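Local coordinates for COG0546: Predicted phosphatases (Streptococcus pneumoniae, PDB 2AH5), which is a haloacid dehalogenase-like hydrolase whose substrate is not known but which probably acts as a phosphatase, at residues Asp115-Asn119 against Leu120-His124; Phe9-Asp12 against Gly13-Asp17; Ala83-Pro87 against Gln88-Leu92; Lys201-Glu204 against Val205-Tyr208. One frame throughout, in Å; residues are numbered along the deposited sequence.

Interaction 1: residues Asp115-Asn119 against Leu120-His124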
loop_
_atom_site.group_PDB
_atom_site.type_symbol
_atom_site.label_atom_id
_atom_site.label_comp_id
_atom_site.label_asym_id
_atom_site.label_seq_id
_atom_site.Cartn_x
_atom_site.Cartn_y
_atom_site.Cartn_z
ATOM N N ASP A 115 3.120 0.416 13.127
ATOM C CA ASP A 115 3.424 1.727 13.687
ATOM C C ASP A 115 2.603 2.824 13.026
ATOM O O ASP A 115 1.995 3.664 13.722
ATOM C CB ASP A 115 4.915 2.061 13.551
ATOM C CG ASP A 115 5.796 1.270 14.510
ATOM O OD1 ASP A 115 5.282 0.669 15.494
ATOM O OD2 ASP A 115 7.026 1.258 14.258
HETATM N N MSE A 116 2.597 2.835 11.694
HETATM C CA MSE A 116 1.822 3.829 10.938
HETATM C C MSE A 116 0.317 3.748 11.258
HETATM O O MSE A 116 -0.322 4.766 11.574
HETATM C CB MSE A 116 2.068 3.674 9.434
HETATM C CG MSE A 116 1.184 4.567 8.542
HETATM SE SE MSE A 116 1.786 4.491 6.658
HETATM C CE MSE A 116 3.759 4.519 7.091
ATOM N N ALA A 117 -0.255 2.546 11.200
ATOM C CA ALA A 117 -1.675 2.419 11.530
ATOM C C ALA A 117 -1.983 2.935 12.939
ATOM O O ALA A 117 -2.974 3.636 13.127
ATOM C CB ALA A 117 -2.169 0.988 11.349
ATOM N N LYS A 118 -1.144 2.598 13.931
ATOM C CA LYS A 118 -1.359 3.133 15.293
ATOM C C LYS A 118 -1.214 4.665 15.353
ATOM O O LYS A 118 -2.049 5.350 15.965
ATOM C CB LYS A 118 -0.438 2.446 16.312
ATOM C CG LYS A 118 -0.961 2.492 17.732
ATOM C CD LYS A 118 -0.607 1.211 18.518
ATOM C CE LYS A 118 -1.772 0.801 19.448
ATOM N NZ LYS A 118 -1.690 -0.599 20.023
ATOM N N ASN A 119 -0.177 5.199 14.702
ATOM C CA ASN A 119 0.040 6.655 14.639
ATOM C C ASN A 119 -1.151 7.455 14.071
ATOM O O ASN A 119 -1.472 8.547 14.554
ATOM C CB ASN A 119 1.296 6.972 13.811
ATOM C CG ASN A 119 2.586 6.525 14.491
ATOM O OD1 ASN A 119 2.583 6.090 15.657
ATOM N ND2 ASN A 119 3.699 6.615 13.759
ATOM N N LEU A 120 -1.800 6.903 13.055
ATOM C CA LEU A 120 -2.878 7.591 12.353
ATOM C C LEU A 120 -4.251 7.203 12.868
ATOM O O LEU A 120 -5.278 7.638 12.318
ATOM C CB LEU A 120 -2.757 7.365 10.847
ATOM C CG LEU A 120 -1.514 8.051 10.253
ATOM C CD1 LEU A 120 -1.315 7.609 8.819
ATOM C CD2 LEU A 120 -1.529 9.594 10.339
ATOM N N GLU A 121 -4.236 6.430 13.957
ATOM C CA GLU A 121 -5.444 6.070 14.735
ATOM C C GLU A 121 -6.403 5.123 14.011
ATOM O O GLU A 121 -7.608 5.142 14.276
ATOM C CB GLU A 121 -6.154 7.363 15.200
ATOM C CG GLU A 121 -5.154 8.284 15.885
ATOM C CD GLU A 121 -5.767 9.416 16.689
ATOM O OE1 GLU A 121 -6.953 9.752 16.488
ATOM O OE2 GLU A 121 -5.016 9.971 17.513
ATOM N N ILE A 122 -5.860 4.275 13.131
ATOM C CA ILE A 122 -6.689 3.339 12.347
ATOM C C ILE A 122 -6.399 1.862 12.668
ATOM O O ILE A 122 -7.122 0.977 12.207
ATOM C CB ILE A 122 -6.625 3.603 10.814
ATOM C CG1 ILE A 122 -5.207 3.405 10.235
ATOM C CG2 ILE A 122 -7.224 5.014 10.485
ATOM C CD1 ILE A 122 -5.198 3.232 8.695
ATOM N N HIS A 123 -5.393 1.617 13.499
ATOM C CA HIS A 123 -4.973 0.250 13.851
ATOM C C HIS A 123 -6.189 -0.534 14.363
ATOM O O HIS A 123 -6.390 -1.720 14.051
ATOM C CB HIS A 123 -3.842 0.300 14.918
ATOM C CG HIS A 123 -3.259 -1.041 15.265
ATOM N ND1 HIS A 123 -3.966 -2.009 15.946
ATOM C CD2 HIS A 123 -2.027 -1.566 15.043
ATOM C CE1 HIS A 123 -3.204 -3.078 16.113
ATOM N NE2 HIS A 123 -2.026 -2.837 15.566
ATOM N N HIS A 124 -7.030 0.144 15.134
ATOM C CA HIS A 124 -8.116 -0.547 15.802
ATOM C C HIS A 124 -9.250 -1.088 14.893
ATOM O O HIS A 124 -10.088 -1.907 15.339
ATOM C CB HIS A 124 -8.668 0.327 16.922
ATOM C CG HIS A 124 -9.476 1.493 16.443
ATOM N ND1 HIS A 124 -8.896 2.676 16.047
ATOM C CD2 HIS A 124 -10.814 1.671 16.319
ATOM C CE1 HIS A 124 -9.837 3.529 15.688
ATOM N NE2 HIS A 124 -11.009 2.942 15.827
#

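Interaction 2: residues Phe9-Asp12 against Gly13-Asp17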
loop_
_atom_site.group_PDB
_atom_site.type_symbol
_atom_site.label_atom_id
_atom_site.label_comp_id
_atom_site.label_asym_id
_atom_site.label_seq_id
_atom_site.Cartn_x
_atom_site.Cartn_y
_atom_site.Cartn_z
ATOM N N PHE A 9 -6.783 -4.352 2.671
ATOM C CA PHE A 9 -6.455 -3.006 2.232
ATOM C C PHE A 9 -4.950 -2.865 2.026
ATOM O O PHE A 9 -4.178 -3.342 2.866
ATOM C CB PHE A 9 -6.839 -2.023 3.312
ATOM C CG PHE A 9 -8.304 -1.804 3.433
ATOM C CD1 PHE A 9 -9.061 -2.642 4.222
ATOM C CD2 PHE A 9 -8.905 -0.750 2.773
ATOM C CE1 PHE A 9 -10.429 -2.428 4.356
ATOM C CE2 PHE A 9 -10.288 -0.514 2.920
ATOM C CZ PHE A 9 -11.025 -1.367 3.702
ATOM N N ASP A 10 -4.529 -2.232 0.929
ATOM C CA ASP A 10 -3.156 -1.682 0.852
ATOM C C ASP A 10 -3.120 -0.499 1.857
ATOM O O ASP A 10 -4.165 0.002 2.254
ATOM C CB ASP A 10 -2.813 -1.192 -0.580
ATOM C CG ASP A 10 -1.287 -1.117 -0.842
ATOM O OD1 ASP A 10 -0.471 -1.284 0.097
ATOM O OD2 ASP A 10 -0.890 -0.888 -2.013
ATOM N N LEU A 11 -1.933 -0.063 2.264
ATOM C CA LEU A 11 -1.775 0.967 3.311
ATOM C C LEU A 11 -1.432 2.278 2.637
ATOM O O LEU A 11 -2.298 3.104 2.456
ATOM C CB LEU A 11 -0.675 0.577 4.318
ATOM C CG LEU A 11 -0.461 1.499 5.526
ATOM C CD1 LEU A 11 -1.761 1.730 6.300
ATOM C CD2 LEU A 11 0.611 0.889 6.456
ATOM N N ASP A 12 -0.160 2.455 2.269
ATOM C CA ASP A 12 0.292 3.641 1.534
ATOM C C ASP A 12 -0.461 3.790 0.229
ATOM O O ASP A 12 -0.631 2.824 -0.496
ATOM C CB ASP A 12 1.777 3.526 1.193
ATOM C CG ASP A 12 2.617 3.368 2.394
ATOM O OD1 ASP A 12 2.940 4.392 2.996
ATOM O OD2 ASP A 12 2.930 2.213 2.767
ATOM N N GLY A 13 -0.915 4.996 -0.072
ATOM C CA GLY A 13 -1.573 5.270 -1.337
ATOM C C GLY A 13 -3.021 4.843 -1.402
ATOM O O GLY A 13 -3.693 5.121 -2.373
ATOM N N THR A 14 -3.503 4.174 -0.357
ATOM C CA THR A 14 -4.891 3.728 -0.307
ATOM C C THR A 14 -5.577 4.288 0.953
ATOM O O THR A 14 -6.460 5.150 0.861
ATOM C CB THR A 14 -4.946 2.175 -0.355
ATOM O OG1 THR A 14 -4.457 1.723 -1.624
ATOM C CG2 THR A 14 -6.355 1.673 -0.148
ATOM N N LEU A 15 -5.145 3.831 2.125
ATOM C CA LEU A 15 -5.633 4.375 3.393
ATOM C C LEU A 15 -4.882 5.660 3.747
ATOM O O LEU A 15 -5.472 6.634 4.247
ATOM C CB LEU A 15 -5.465 3.342 4.520
ATOM C CG LEU A 15 -6.200 2.017 4.311
ATOM C CD1 LEU A 15 -5.749 0.959 5.304
ATOM C CD2 LEU A 15 -7.709 2.230 4.396
ATOM N N VAL A 16 -3.586 5.655 3.445
ATOM C CA VAL A 16 -2.676 6.644 4.005
ATOM C C VAL A 16 -2.023 7.444 2.899
ATOM O O VAL A 16 -1.387 6.877 2.018
ATOM C CB VAL A 16 -1.597 6.006 4.948
ATOM C CG1 VAL A 16 -0.658 7.096 5.446
ATOM C CG2 VAL A 16 -2.286 5.314 6.156
ATOM N N ASP A 17 -2.204 8.763 2.949
ATOM C CA ASP A 17 -1.433 9.655 2.115
ATOM C C ASP A 17 -0.056 9.873 2.740
ATOM O O ASP A 17 0.179 10.851 3.475
ATOM C CB ASP A 17 -2.153 11.002 1.867
ATOM C CG ASP A 17 -1.403 11.869 0.880
ATOM O OD1 ASP A 17 -0.285 11.473 0.484
ATOM O OD2 ASP A 17 -1.917 12.936 0.493
#

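Interaction 3: residues Ala83-Pro87 against Gln88-Leu92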
loop_
_atom_site.group_PDB
_atom_site.type_symbol
_atom_site.label_atom_id
_atom_site.label_comp_id
_atom_site.label_asym_id
_atom_site.label_seq_id
_atom_site.Cartn_x
_atom_site.Cartn_y
_atom_site.Cartn_z
ATOM N N ALA A 83 2.721 12.006 7.066
ATOM C CA ALA A 83 1.678 11.172 6.487
ATOM C C ALA A 83 0.348 11.542 7.148
ATOM O O ALA A 83 0.328 12.051 8.275
ATOM C CB ALA A 83 1.997 9.714 6.714
ATOM N N GLN A 84 -0.745 11.311 6.431
ATOM C CA GLN A 84 -2.070 11.665 6.895
ATOM C C GLN A 84 -3.080 10.777 6.164
ATOM O O GLN A 84 -2.849 10.365 5.016
ATOM C CB GLN A 84 -2.334 13.150 6.638
ATOM C CG GLN A 84 -2.460 13.525 5.162
ATOM C CD GLN A 84 -2.421 15.039 4.919
ATOM O OE1 GLN A 84 -1.388 15.700 5.152
ATOM N NE2 GLN A 84 -3.527 15.586 4.438
ATOM N N LEU A 85 -4.194 10.456 6.814
ATOM C CA LEU A 85 -5.229 9.689 6.126
ATOM C C LEU A 85 -5.758 10.466 4.936
ATOM O O LEU A 85 -5.831 11.703 4.976
ATOM C CB LEU A 85 -6.389 9.372 7.068
ATOM C CG LEU A 85 -6.032 8.532 8.293
ATOM C CD1 LEU A 85 -7.288 8.325 9.134
ATOM C CD2 LEU A 85 -5.439 7.184 7.911
ATOM N N PHE A 86 -6.144 9.754 3.885
ATOM C CA PHE A 86 -6.900 10.396 2.811
ATOM C C PHE A 86 -8.275 10.831 3.347
ATOM O O PHE A 86 -8.755 10.286 4.340
ATOM C CB PHE A 86 -7.073 9.442 1.610
ATOM C CG PHE A 86 -5.851 9.321 0.761
ATOM C CD1 PHE A 86 -5.486 10.362 -0.121
ATOM C CD2 PHE A 86 -5.053 8.180 0.821
ATOM C CE1 PHE A 86 -4.350 10.251 -0.914
ATOM C CE2 PHE A 86 -3.891 8.076 0.014
ATOM C CZ PHE A 86 -3.564 9.120 -0.854
ATOM N N PRO A 87 -8.905 11.829 2.701
ATOM C CA PRO A 87 -10.234 12.268 3.178
ATOM C C PRO A 87 -11.244 11.115 3.217
ATOM O O PRO A 87 -11.151 10.240 2.380
ATOM C CB PRO A 87 -10.643 13.290 2.126
ATOM C CG PRO A 87 -9.308 13.829 1.589
ATOM C CD PRO A 87 -8.426 12.616 1.543
ATOM N N GLN A 88 -12.170 11.103 4.186
ATOM C CA GLN A 88 -13.250 10.090 4.267
ATOM C C GLN A 88 -12.798 8.635 4.582
ATOM O O GLN A 88 -13.618 7.691 4.611
ATOM C CB GLN A 88 -14.102 10.115 2.974
ATOM C CG GLN A 88 -14.696 11.476 2.600
ATOM C CD GLN A 88 -15.509 12.092 3.724
ATOM O OE1 GLN A 88 -15.132 13.126 4.286
ATOM N NE2 GLN A 88 -16.613 11.447 4.075
ATOM N N ILE A 89 -11.504 8.429 4.819
ATOM C CA ILE A 89 -11.037 7.070 5.128
ATOM C C ILE A 89 -11.606 6.536 6.452
ATOM O O ILE A 89 -12.027 5.382 6.524
ATOM C CB ILE A 89 -9.473 6.942 5.099
ATOM C CG1 ILE A 89 -8.952 7.062 3.667
ATOM C CG2 ILE A 89 -9.030 5.602 5.701
ATOM C CD1 ILE A 89 -9.449 5.946 2.653
ATOM N N ILE A 90 -11.616 7.366 7.499
ATOM C CA ILE A 90 -12.239 6.964 8.775
ATOM C C ILE A 90 -13.696 6.538 8.547
ATOM O O ILE A 90 -14.114 5.483 9.039
ATOM C CB ILE A 90 -12.146 8.056 9.886
ATOM C CG1 ILE A 90 -10.687 8.320 10.301
ATOM C CG2 ILE A 90 -12.939 7.638 11.130
ATOM C CD1 ILE A 90 -10.070 7.210 11.147
ATOM N N ASP A 91 -14.454 7.354 7.802
ATOM C CA ASP A 91 -15.852 7.004 7.444
ATOM C C ASP A 91 -15.942 5.627 6.774
ATOM O O ASP A 91 -16.776 4.793 7.158
ATOM C CB ASP A 91 -16.492 8.071 6.562
ATOM C CG ASP A 91 -18.029 8.023 6.594
ATOM O OD1 ASP A 91 -18.612 7.460 7.580
ATOM O OD2 ASP A 91 -18.626 8.562 5.633
ATOM N N LEU A 92 -15.091 5.394 5.785
ATOM C CA LEU A 92 -15.100 4.130 5.035
ATOM C C LEU A 92 -14.814 2.964 5.962
ATOM O O LEU A 92 -15.496 1.927 5.921
ATOM C CB LEU A 92 -14.022 4.168 3.939
ATOM C CG LEU A 92 -13.834 2.853 3.190
ATOM C CD1 LEU A 92 -15.115 2.458 2.443
ATOM C CD2 LEU A 92 -12.653 3.025 2.240
#

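Interaction 4: residues Lys201-Glu204 against Val205-Tyr208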
loop_
_atom_site.group_PDB
_atom_site.type_symbol
_atom_site.label_atom_id
_atom_site.label_comp_id
_atom_site.label_asym_id
_atom_site.label_seq_id
_atom_site.Cartn_x
_atom_site.Cartn_y
_atom_site.Cartn_z
ATOM N N LYS A 201 -13.392 7.839 -5.090
ATOM C CA LYS A 201 -13.638 8.419 -3.786
ATOM C C LYS A 201 -13.931 7.308 -2.782
ATOM O O LYS A 201 -14.633 6.347 -3.120
ATOM C CB LYS A 201 -14.867 9.338 -3.811
ATOM C CG LYS A 201 -14.679 10.681 -4.492
ATOM C CD LYS A 201 -16.045 11.355 -4.522
ATOM C CE LYS A 201 -15.959 12.867 -4.299
ATOM N NZ LYS A 201 -17.330 13.481 -4.302
ATOM N N PRO A 202 -13.436 7.444 -1.543
ATOM C CA PRO A 202 -13.638 6.374 -0.558
ATOM C C PRO A 202 -15.067 5.874 -0.414
ATOM O O PRO A 202 -15.254 4.666 -0.384
ATOM C CB PRO A 202 -13.122 6.997 0.743
ATOM C CG PRO A 202 -11.996 7.894 0.239
ATOM C CD PRO A 202 -12.623 8.537 -0.973
ATOM N N LEU A 203 -16.073 6.756 -0.340
ATOM C CA LEU A 203 -17.455 6.270 -0.093
ATOM C C LEU A 203 -18.096 5.548 -1.283
ATOM O O LEU A 203 -19.053 4.741 -1.128
ATOM C CB LEU A 203 -18.377 7.346 0.529
ATOM C CG LEU A 203 -17.889 7.990 1.838
ATOM C CD1 LEU A 203 -18.971 8.916 2.423
ATOM C CD2 LEU A 203 -17.444 6.970 2.882
ATOM N N GLU A 204 -17.503 5.729 -2.459
ATOM C CA GLU A 204 -17.912 4.956 -3.624
ATOM C C GLU A 204 -17.630 3.414 -3.416
ATOM O O GLU A 204 -18.319 2.549 -3.957
ATOM C CB GLU A 204 -17.157 5.499 -4.810
ATOM C CG GLU A 204 -17.677 5.067 -6.124
ATOM C CD GLU A 204 -16.896 5.700 -7.263
ATOM O OE1 GLU A 204 -15.962 6.513 -7.005
ATOM O OE2 GLU A 204 -17.230 5.353 -8.404
ATOM N N VAL A 205 -16.641 3.113 -2.578
ATOM C CA VAL A 205 -16.251 1.721 -2.293
ATOM C C VAL A 205 -17.426 0.944 -1.698
ATOM O O VAL A 205 -17.605 -0.250 -1.927
ATOM C CB VAL A 205 -15.048 1.665 -1.325
ATOM C CG1 VAL A 205 -14.797 0.233 -0.867
ATOM C CG2 VAL A 205 -13.768 2.202 -1.996
ATOM N N LEU A 206 -18.236 1.653 -0.924
ATOM C CA LEU A 206 -19.259 1.035 -0.087
ATOM C C LEU A 206 -20.345 0.389 -0.916
ATOM O O LEU A 206 -20.879 -0.638 -0.533
ATOM C CB LEU A 206 -19.867 2.092 0.821
ATOM C CG LEU A 206 -18.934 2.550 1.919
ATOM C CD1 LEU A 206 -19.560 3.769 2.595
ATOM C CD2 LEU A 206 -18.698 1.411 2.936
ATOM N N ALA A 207 -20.644 0.998 -2.063
ATOM C CA ALA A 207 -21.697 0.534 -2.973
ATOM C C ALA A 207 -21.457 -0.882 -3.487
ATOM O O ALA A 207 -22.408 -1.624 -3.751
ATOM C CB ALA A 207 -21.844 1.515 -4.154
ATOM N N TYR A 208 -20.184 -1.276 -3.627
ATOM C CA TYR A 208 -19.882 -2.620 -4.079
ATOM C C TYR A 208 -20.447 -3.654 -3.135
ATOM O O TYR A 208 -20.926 -4.692 -3.580
ATOM C CB TYR A 208 -18.377 -2.860 -4.272
ATOM C CG TYR A 208 -18.063 -4.177 -4.957
ATOM C CD1 TYR A 208 -18.563 -4.456 -6.234
ATOM C CD2 TYR A 208 -17.285 -5.153 -4.325
ATOM C CE1 TYR A 208 -18.273 -5.654 -6.875
ATOM C CE2 TYR A 208 -16.994 -6.371 -4.953
ATOM C CZ TYR A 208 -17.493 -6.612 -6.228
ATOM O OH TYR A 208 -17.221 -7.793 -6.891
#

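Interaction 1: residues Asp115-Asn119 against Leu120-His124
The backbone of residues 115-119 ends its helix in a Schellman motif against residues 120-124: Ile-122 N reaches back to Ala-117 O at 3.0 Å and Glu-121 N to Lys-118 O at 3.2 Å, with Glu-121, at positive phi, as the C-prime residue. One residue earlier, Leu-120 N bonds to Met-116 O at 3.0 Å. His-123 N adds a weak bond to Ala-117 O, so this oxygen is approached by two successive amides. Reversal of the chain lays apolar side chains along the helix end. Selenomethionine Met-116 and Leu-120 run side by side in the same direction, CG of the former 3.9 Å from CD1 of the latter. Ala-117 CB sits 4.0 Å from Ile-122 CG1, a branch wedged between the backbone N and the carbonyl carbon of its own residue (chi1 63°). On the other flank His-123 CB rests 3.7 Å from Lys-118 N, and the imidazole turns an edge to that amide. Beyond the turn, Met-116 packs on Leu-11 and Lys-108, Leu-120 on Val-16 of strand 16-17, Ile-122 on Leu-85 of strand 84-85, and Ala-117 with His-123 on Ile-129, so the end of helix 110-119 is fitted between the small antiparallel sheet and edge strand 128-132.

Interaction 2: residues Phe9-Asp12 against Gly13-Asp17
The flat ring of Phe-9 and the isobutyl group of Leu-15 cross at about a right angle, CD2 of the ring lying 3.6 Å from CD2 of the leucine in an approach slanted to the ring. The other methyl, Leu-15 CD1, reaches Phe-9 CB at 3.7 Å. The second flat group, the carboxylate of Asp-10, takes Leu-11 N on the anti side of OD1, somewhat out of its plane, a bond of 2.9 Å that limits rotation of the acid. Its OD2 lies near the carboxylates of Asp-162 and Asp-166, acids that in relatives help to bind magnesium. Leu-15 CG and Thr-14 CB each pack 3.5 Å from Asp-10 O, a buried oxygen with no polar partner in the model. Leu-11 points its CB away from the turn, yet with CG anti to the backbone N (chi1 -176°) its CD1 swings back to Val-16 CG2 at 3.6 Å. Leu-11 O accepts from Thr-14 N, Leu-15 N and Val-16 N, and Gly-13 N binds Val-16 O at 2.9 Å. Thr-14 OG1 bonds to Asp-162, and Asp-12 OD1 is held by Ser-18 and Lys-108. Asp-10, Asp-12 and Thr-14 match the DxDx(T/V) motif of haloacid dehalogenase-like enzymes, in which the first aspartate is the nucleophile and the second the general acid-base. Three amides on Leu-11 O fix the course of the backbone between Asp-10 and Asp-12, and so probably hold the two carboxylates in place, while Phe-9, Leu-11, Leu-15 and Val-16 give the loop an apolar underside.

Interaction 3: residues Ala83-Pro87 against Gln88-Leu92
Phe-86 and Ile-89 are the ends of a type II beta turn that leads from strand 84-85 into helix 89-97, with Gln-88 at the N-cap position. The bond closing the turn, Ile-89 N to Phe-86 O, is weak at 3.4 Å, and an apolar contact accompanies it, Ile-89 CG1 lying 3.7 Å from Phe-86 CB. The same CG1 also rests against Phe-86 O at 3.3 Å. Next to this, Leu-85 turns its CB toward the helix, and its CD1 meets both CG1 and CD1 of Ile-90 at 3.6 Å, the two side chains crossing at a slant. Pro-87 and Gln-88 form the outer corner, where Gln-88 has positive phi (68°) and its CB stands close to the carbonyl of Pro-87. Further out, strand 16-17 pairs with strand 84-85 and helps to place the start of the turn through backbone bonds of Leu-15 with Phe-86 and of Asp-17 with Gln-84. The ring of Phe-86 stacks edge-to-face with Trp-182, and Leu-85 and Ile-90 share Ile-122 as a neighbour. Within the first turn of the helix, Leu-92 N donates to Gln-88 O at 3.0 Å.

Interaction 4: residues Lys201-Glu204 against Val205-Tyr208
Lys-201 O bonds to Glu-204 N and so begins a turn in which the next carbonyl, Pro-202 O, accepts from Val-205 N at 3.0 Å. The CB of Pro-202 is directed away from the helix, and it is this carbonyl that the proline contributes. Val-205 folds down over the oxygen, its CG2 lying anti to the carbonyl carbon of its own residue and 3.3 Å from Pro-202 O, so that a methyl as well as an amide sits against it. Leu-203 makes the side-chain contact of the turn. Its CD2 meets Leu-206 CD1 at 3.8 Å as the two isobutyl groups run side by side in one direction, while Leu-203 O takes Leu-206 N at 3.2 Å. Both leucines reach helix 89-97, Leu-203 on Asp-91 and Leu-206 on Leu-92 and Leu-96. Glu-204, last of the four, gives a weak bond from its O to Ala-207 N at 3.4 Å, and the same oxygen is also bonded to Tyr-197 OH. Its extended side chain leads back along the start of the turn, where OE1 is bonded by His-200 N and only weakly by Lys-201 N at 3.5 Å. Carbonyls from Lys-201 to Val-205 each serve the amide three residues on, the spacing of a 3-10 turn; the short helix after edge strand 197-199 accordingly combines modest backbone bonding with apolar packing through Val-205 and Leu-206.

Interaction 2 is the buried one, near the middle of the chain, and holds the probable active-site motif; several polar groups are bonded there, although Asp-10 O is not. Interaction 3 lies at the surface, and interactions 1 and 4 are partly buried. Interactions 2 and 3 hold the two strands of the small antiparallel sheet, with Asp-17 N 2.7 Å from Gln-84 O. Interaction 1 packs on both: Leu-120 and Met-116 touch Val-16, and Ile-122 touches Leu-85 and Ile-90. Interaction 4 reaches interaction 3 alone, Leu-206 and Pro-202 meeting Leu-92. The first ends a helix, whereas the third starts one on a single weak turn bond and the fourth on a run of i to i+3 bonds.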